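Local coordinates for B-agarase (Agarivorans gilvus, PDB 5Z6P), which probably hydrolyses beta-1,4 glycosidic linkages of agarose as a glycoside hydrolase of family 50, at residues Y642-W654 with M695-F709. Residues are numbered along the deposited sequence; the frame is centred on the assembly and turned at random.
Sequences YNYYKEGLHPEPW and MFERYMQTVVDNPYF
Leu649 lays its CD1 methyl over one face of the Phe709 ring, 3.9 Å from the centroid and 19° off the ring normal, a CH-pi contact. The (beta/alpha)8 barrel expected of a GH50 catalytic domain frames it: the loop leaving strand 640-643 packs on helix 689-704 and on the start of strand 709-714, with strand 664-668 lying between the two strands in the sheet. The same CD1 also meets Val703 CG2 at 3.7 Å, while CD2 of Leu649 lies over a face of the Trp654 indole. Phe709 in turn points its edge at Trp654, an edge-to-face pair with planes at 83° and CZ 3.8 Å from Trp654 CZ3. That CZ3 sits over the centre of the Tyr642 ring, so the aromatic cluster runs back to the strand.

One turn earlier in the helix than Val703, Tyr699 swings its ring alongside the loop, CG anti to the backbone N (chi1 -170°). Its hydroxyl donates to Tyr644 O at 2.8 Å, in the carbonyl plane and on a lone pair, and Lys646 O lies at the ring edge. Phe669 stacks on Tyr699 from outside the two segments. Gly648 brings its CA to 3.5 Å from Tyr699 CD2.

Several waters bridge the two segments. One molecule donates to both Glu647 O and Met695 O, and another links Glu647 OE1 to Arg698 NH1, which are too far apart, at 4.8 Å, to touch directly; Ser195 and Leu196 also bond OE1, tying the loop to the segment after strand 185-193. Leu649 O accepts from two waters, one bridging to Thr702 OG1 and the other, 2.7 Å away from Leu649 O, accepting from Asn706 ND2.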
loop_
_atom_site.group_PDB
_atom_site.type_symbol
_atom_site.label_atom_id
_atom_site.label_comp_id
_atom_site.label_asym_id
_atom_site.label_seq_id
_atom_site.Cartn_x
_atom_site.Cartn_y
_atom_site.Cartn_z
ATOM N N TYR A 642 -7.156 -2.771 8.878
ATOM C CA TYR A 642 -5.909 -2.035 8.691
ATOM C C TYR A 642 -5.202 -2.486 7.403
ATOM O O TYR A 642 -5.264 -3.661 7.058
ATOM C CB TYR A 642 -4.948 -2.252 9.871
ATOM C CG TYR A 642 -5.544 -2.058 11.252
ATOM C CD1 TYR A 642 -6.195 -3.099 11.904
ATOM C CD2 TYR A 642 -5.427 -0.834 11.911
ATOM C CE1 TYR A 642 -6.728 -2.918 13.193
ATOM C CE2 TYR A 642 -5.947 -0.641 13.174
ATOM C CZ TYR A 642 -6.606 -1.687 13.809
ATOM O OH TYR A 642 -7.127 -1.487 15.068
ATOM N N ASN A 643 -4.531 -1.565 6.713
ATOM C CA ASN A 643 -3.603 -1.956 5.641
ATOM C C ASN A 643 -2.188 -1.823 6.186
ATOM O O ASN A 643 -1.891 -0.857 6.859
ATOM C CB ASN A 643 -3.781 -1.099 4.378
ATOM C CG ASN A 643 -5.140 -1.283 3.718
ATOM O OD1 ASN A 643 -5.854 -2.260 3.968
ATOM N ND2 ASN A 643 -5.492 -0.348 2.857
ATOM N N TYR A 644 -1.315 -2.792 5.923
ATOM C CA TYR A 644 -0.023 -2.756 6.584
ATOM C C TYR A 644 1.086 -3.370 5.762
ATOM O O TYR A 644 1.273 -4.581 5.734
ATOM C CB TYR A 644 -0.101 -3.437 7.950
ATOM C CG TYR A 644 0.963 -2.978 8.905
ATOM C CD1 TYR A 644 0.979 -1.673 9.370
ATOM C CD2 TYR A 644 1.960 -3.847 9.352
ATOM C CE1 TYR A 644 1.950 -1.238 10.226
ATOM C CE2 TYR A 644 2.942 -3.420 10.224
ATOM C CZ TYR A 644 2.924 -2.113 10.662
ATOM O OH TYR A 644 3.880 -1.652 11.522
ATOM N N TYR A 645 1.825 -2.478 5.114
ATOM C CA TYR A 645 2.902 -2.821 4.206
ATOM C C TYR A 645 4.223 -2.812 4.954
ATOM O O TYR A 645 4.998 -1.871 4.850
ATOM C CB TYR A 645 2.924 -1.848 3.036
ATOM C CG TYR A 645 1.759 -2.022 2.077
ATOM C CD1 TYR A 645 1.772 -3.035 1.124
ATOM C CD2 TYR A 645 0.648 -1.190 2.128
ATOM C CE1 TYR A 645 0.725 -3.203 0.231
ATOM C CE2 TYR A 645 -0.402 -1.356 1.256
ATOM C CZ TYR A 645 -0.357 -2.362 0.296
ATOM O OH TYR A 645 -1.392 -2.532 -0.590
ATOM N N LYS A 646 4.443 -3.860 5.746
ATOM C CA LYS A 646 5.705 -4.071 6.439
ATOM C C LYS A 646 5.981 -5.569 6.365
ATOM O O LYS A 646 5.221 -6.302 5.744
ATOM C CB LYS A 646 5.643 -3.577 7.893
ATOM C CG LYS A 646 5.288 -2.091 8.074
ATOM C CD LYS A 646 6.394 -1.161 7.615
ATOM C CE LYS A 646 5.851 0.231 7.289
ATOM N NZ LYS A 646 6.842 1.081 6.565
ATOM N N GLU A 647 7.045 -6.029 7.002
ATOM C CA GLU A 647 7.393 -7.437 6.917
ATOM C C GLU A 647 6.441 -8.317 7.725
ATOM O O GLU A 647 6.390 -9.525 7.515
ATOM C CB GLU A 647 8.839 -7.645 7.353
ATOM C CG GLU A 647 9.858 -6.964 6.437
ATOM C CD GLU A 647 11.289 -7.378 6.710
ATOM O OE1 GLU A 647 11.501 -8.393 7.390
ATOM O OE2 GLU A 647 12.208 -6.690 6.224
ATOM N N GLY A 648 5.679 -7.699 8.630
ATOM C CA GLY A 648 4.646 -8.379 9.395
ATOM C C GLY A 648 4.175 -7.502 10.552
ATOM O O GLY A 648 4.577 -6.338 10.654
ATOM N N LEU A 649 3.331 -8.059 11.420
ATOM C CA LEU A 649 2.773 -7.331 12.559
ATOM C C LEU A 649 3.798 -7.219 13.682
ATOM O O LEU A 649 3.709 -7.903 14.705
ATOM C CB LEU A 649 1.489 -8.006 13.070
ATOM C CG LEU A 649 0.413 -8.258 12.012
ATOM C CD1 LEU A 649 -0.846 -8.880 12.623
ATOM C CD2 LEU A 649 0.077 -6.963 11.283
ATOM N N HIS A 650 4.770 -6.348 13.464
ATOM C CA HIS A 650 5.791 -6.073 14.449
ATOM C C HIS A 650 5.150 -5.719 15.797
ATOM O O HIS A 650 4.232 -4.910 15.844
ATOM C CB HIS A 650 6.678 -4.953 13.953
ATOM C CG HIS A 650 7.947 -4.801 14.723
ATOM N ND1 HIS A 650 7.982 -4.296 16.003
ATOM C CD2 HIS A 650 9.224 -5.078 14.391
ATOM C CE1 HIS A 650 9.228 -4.271 16.430
ATOM N NE2 HIS A 650 10.002 -4.751 15.475
ATOM N N PRO A 651 5.592 -6.385 16.879
ATOM C CA PRO A 651 4.987 -6.203 18.205
ATOM C C PRO A 651 4.893 -4.748 18.680
ATOM O O PRO A 651 3.910 -4.395 19.304
ATOM C CB PRO A 651 5.914 -7.006 19.137
ATOM C CG PRO A 651 6.842 -7.808 18.240
ATOM C CD PRO A 651 6.424 -7.600 16.821
ATOM N N GLU A 652 5.883 -3.929 18.380
ATOM C CA GLU A 652 5.935 -2.577 18.916
ATOM C C GLU A 652 4.764 -1.662 18.451
ATOM O O GLU A 652 4.090 -1.088 19.293
ATOM C CB GLU A 652 7.291 -1.961 18.581
ATOM C CG GLU A 652 7.660 -0.729 19.365
ATOM C CD GLU A 652 8.952 -0.106 18.871
ATOM O OE1 GLU A 652 9.915 -0.853 18.613
ATOM O OE2 GLU A 652 8.988 1.132 18.704
ATOM N N PRO A 653 4.494 -1.546 17.127
ATOM C CA PRO A 653 3.368 -0.655 16.792
ATOM C C PRO A 653 1.994 -1.296 16.981
ATOM O O PRO A 653 0.984 -0.599 16.931
ATOM C CB PRO A 653 3.611 -0.313 15.308
ATOM C CG PRO A 653 4.339 -1.531 14.772
ATOM C CD PRO A 653 5.220 -1.995 15.922
ATOM N N TRP A 654 1.946 -2.603 17.198
ATOM C CA TRP A 654 0.665 -3.262 17.394
ATOM C C TRP A 654 0.298 -3.505 18.887
ATOM O O TRP A 654 -0.682 -4.195 19.175
ATOM C CB TRP A 654 0.646 -4.570 16.591
ATOM C CG TRP A 654 0.620 -4.287 15.114
ATOM C CD1 TRP A 654 1.669 -4.338 14.244
ATOM C CD2 TRP A 654 -0.511 -3.849 14.351
ATOM N NE1 TRP A 654 1.258 -3.980 12.978
ATOM C CE2 TRP A 654 -0.074 -3.674 13.017
ATOM C CE3 TRP A 654 -1.855 -3.604 14.659
ATOM C CZ2 TRP A 654 -0.937 -3.256 11.995
ATOM C CZ3 TRP A 654 -2.705 -3.195 13.644
ATOM C CH2 TRP A 654 -2.243 -3.035 12.329
ATOM N N MET A 695 8.887 -14.331 2.353
ATOM C CA MET A 695 8.445 -13.190 3.131
ATOM C C MET A 695 6.930 -13.194 3.286
ATOM O O MET A 695 6.423 -12.750 4.308
ATOM C CB MET A 695 8.948 -11.890 2.504
ATOM C CG MET A 695 10.471 -11.780 2.589
ATOM S SD MET A 695 11.162 -10.281 1.881
ATOM C CE MET A 695 10.716 -9.085 3.153
ATOM N N PHE A 696 6.214 -13.700 2.285
ATOM C CA PHE A 696 4.767 -13.856 2.385
ATOM C C PHE A 696 4.445 -14.739 3.597
ATOM O O PHE A 696 3.578 -14.414 4.412
ATOM C CB PHE A 696 4.182 -14.467 1.110
ATOM C CG PHE A 696 2.703 -14.757 1.187
ATOM C CD1 PHE A 696 2.237 -15.947 1.738
ATOM C CD2 PHE A 696 1.779 -13.846 0.689
ATOM C CE1 PHE A 696 0.887 -16.216 1.816
ATOM C CE2 PHE A 696 0.415 -14.103 0.759
ATOM C CZ PHE A 696 -0.036 -15.293 1.333
ATOM N N GLU A 697 5.163 -15.848 3.708
ATOM C CA GLU A 697 4.914 -16.788 4.784
ATOM C C GLU A 697 5.227 -16.162 6.131
ATOM O O GLU A 697 4.447 -16.298 7.060
ATOM C CB GLU A 697 5.732 -18.075 4.594
ATOM C CG GLU A 697 5.488 -19.086 5.673
ATOM C CD GLU A 697 5.928 -20.483 5.286
ATOM O OE1 GLU A 697 6.835 -20.612 4.443
ATOM O OE2 GLU A 697 5.345 -21.443 5.825
ATOM N N ARG A 698 6.359 -15.476 6.231
ATOM C CA ARG A 698 6.750 -14.836 7.476
ATOM C C ARG A 698 5.703 -13.809 7.930
ATOM O O ARG A 698 5.352 -13.746 9.107
ATOM C CB ARG A 698 8.113 -14.165 7.338
ATOM C CG ARG A 698 9.308 -15.119 7.420
ATOM C CD ARG A 698 10.622 -14.326 7.413
ATOM N NE ARG A 698 11.532 -14.851 6.408
ATOM C CZ ARG A 698 12.255 -14.109 5.587
ATOM N NH1 ARG A 698 12.205 -12.787 5.645
ATOM N NH2 ARG A 698 13.035 -14.697 4.707
ATOM N N TYR A 699 5.209 -13.014 6.989
ATOM C CA TYR A 699 4.135 -12.074 7.286
ATOM C C TYR A 699 2.954 -12.825 7.849
ATOM O O TYR A 699 2.477 -12.497 8.919
ATOM C CB TYR A 699 3.710 -11.281 6.042
ATOM C CG TYR A 699 2.760 -10.103 6.328
ATOM C CD1 TYR A 699 1.417 -10.303 6.636
ATOM C CD2 TYR A 699 3.216 -8.793 6.255
ATOM C CE1 TYR A 699 0.548 -9.202 6.874
ATOM C CE2 TYR A 699 2.363 -7.700 6.506
ATOM C CZ TYR A 699 1.046 -7.907 6.808
ATOM O OH TYR A 699 0.242 -6.807 7.034
ATOM N N MET A 700 2.494 -13.848 7.152
ATOM C CA MET A 700 1.264 -14.507 7.557
ATOM C C MET A 700 1.320 -15.178 8.925
ATOM O O MET A 700 0.321 -15.173 9.641
ATOM C CB MET A 700 0.843 -15.517 6.516
ATOM C CG MET A 700 0.274 -14.860 5.281
ATOM S SD MET A 700 -1.112 -13.799 5.689
ATOM C CE MET A 700 -2.236 -15.026 6.348
ATOM N N GLN A 701 2.472 -15.742 9.286
ATOM C CA GLN A 701 2.629 -16.435 10.564
ATOM C C GLN A 701 2.302 -15.475 11.685
ATOM O O GLN A 701 1.640 -15.790 12.670
ATOM C CB GLN A 701 4.063 -16.950 10.730
ATOM C CG GLN A 701 4.479 -18.022 9.760
ATOM C CD GLN A 701 5.948 -18.401 9.892
ATOM O OE1 GLN A 701 6.773 -17.607 10.334
ATOM N NE2 GLN A 701 6.280 -19.620 9.486
ATOM N N THR A 702 2.812 -14.278 11.478
ATOM C CA THR A 702 2.686 -13.157 12.355
ATOM C C THR A 702 1.212 -12.730 12.587
ATOM O O THR A 702 0.821 -12.319 13.694
ATOM C CB THR A 702 3.573 -12.056 11.751
ATOM O OG1 THR A 702 4.724 -11.803 12.570
ATOM C CG2 THR A 702 2.832 -10.889 11.399
ATOM N N VAL A 703 0.375 -12.900 11.574
ATOM C CA VAL A 703 -1.036 -12.551 11.703
ATOM C C VAL A 703 -1.789 -13.706 12.352
ATOM O O VAL A 703 -2.623 -13.494 13.234
ATOM C CB VAL A 703 -1.660 -12.200 10.340
ATOM C CG1 VAL A 703 -3.143 -11.844 10.485
ATOM C CG2 VAL A 703 -0.874 -11.053 9.673
ATOM N N VAL A 704 -1.488 -14.925 11.917
ATOM C CA VAL A 704 -2.098 -16.111 12.497
ATOM C C VAL A 704 -1.795 -16.178 13.994
ATOM O O VAL A 704 -2.641 -16.601 14.771
ATOM C CB VAL A 704 -1.622 -17.401 11.797
ATOM C CG1 VAL A 704 -2.207 -18.620 12.467
ATOM C CG2 VAL A 704 -2.048 -17.385 10.355
ATOM N N ASP A 705 -0.607 -15.718 14.385
ATOM C CA ASP A 705 -0.173 -15.754 15.781
ATOM C C ASP A 705 -0.797 -14.637 16.624
ATOM O O ASP A 705 -0.732 -14.676 17.845
ATOM C CB ASP A 705 1.351 -15.651 15.893
ATOM C CG ASP A 705 2.071 -16.965 15.566
ATOM O OD1 ASP A 705 1.410 -18.011 15.437
ATOM O OD2 ASP A 705 3.307 -16.939 15.445
ATOM N N ASN A 706 -1.358 -13.624 15.976
ATOM C CA ASN A 706 -1.910 -12.502 16.727
ATOM C C ASN A 706 -3.375 -12.754 17.042
ATOM O O ASN A 706 -4.203 -12.910 16.145
ATOM C CB ASN A 706 -1.738 -11.176 15.975
ATOM C CG ASN A 706 -2.105 -9.984 16.831
ATOM O OD1 ASN A 706 -3.247 -9.865 17.275
ATOM N ND2 ASN A 706 -1.138 -9.106 17.083
ATOM N N PRO A 707 -3.706 -12.769 18.332
ATOM C CA PRO A 707 -5.046 -13.203 18.726
ATOM C C PRO A 707 -6.146 -12.164 18.450
ATOM O O PRO A 707 -7.298 -12.445 18.737
ATOM C CB PRO A 707 -4.896 -13.462 20.230
ATOM C CG PRO A 707 -3.821 -12.525 20.657
ATOM C CD PRO A 707 -2.875 -12.392 19.494
ATOM N N TYR A 708 -5.813 -11.004 17.896
ATOM C CA TYR A 708 -6.856 -10.037 17.553
ATOM C C TYR A 708 -7.179 -10.049 16.075
ATOM O O TYR A 708 -8.116 -9.381 15.631
ATOM C CB TYR A 708 -6.451 -8.632 17.994
ATOM C CG TYR A 708 -6.244 -8.579 19.474
ATOM C CD1 TYR A 708 -7.313 -8.369 20.325
ATOM C CD2 TYR A 708 -4.988 -8.787 20.024
ATOM C CE1 TYR A 708 -7.139 -8.341 21.689
ATOM C CE2 TYR A 708 -4.799 -8.765 21.385
ATOM C CZ TYR A 708 -5.885 -8.538 22.214
ATOM O OH TYR A 708 -5.714 -8.512 23.571
ATOM N N PHE A 709 -6.425 -10.825 15.306
ATOM C CA PHE A 709 -6.635 -10.826 13.870
ATOM C C PHE A 709 -7.348 -12.069 13.360
ATOM O O PHE A 709 -7.112 -13.199 13.819
ATOM C CB PHE A 709 -5.302 -10.631 13.156
ATOM C CG PHE A 709 -4.925 -9.193 13.012
ATOM C CD1 PHE A 709 -4.302 -8.523 14.047
ATOM C CD2 PHE A 709 -5.228 -8.507 11.849
ATOM C CE1 PHE A 709 -3.977 -7.196 13.924
ATOM C CE2 PHE A 709 -4.922 -7.185 11.717
ATOM C CZ PHE A 709 -4.292 -6.518 12.749
HETATM O O HOH W 1 8.047 -10.758 5.770
HETATM O O HOH W 2 10.513 -11.080 6.709
HETATM O O HOH W 3 1.830 -9.070 16.322
HETATM O O HOH W 4 5.629 -10.078 14.976
HETATM O O HOH W 5 -0.629 -7.143 19.753
#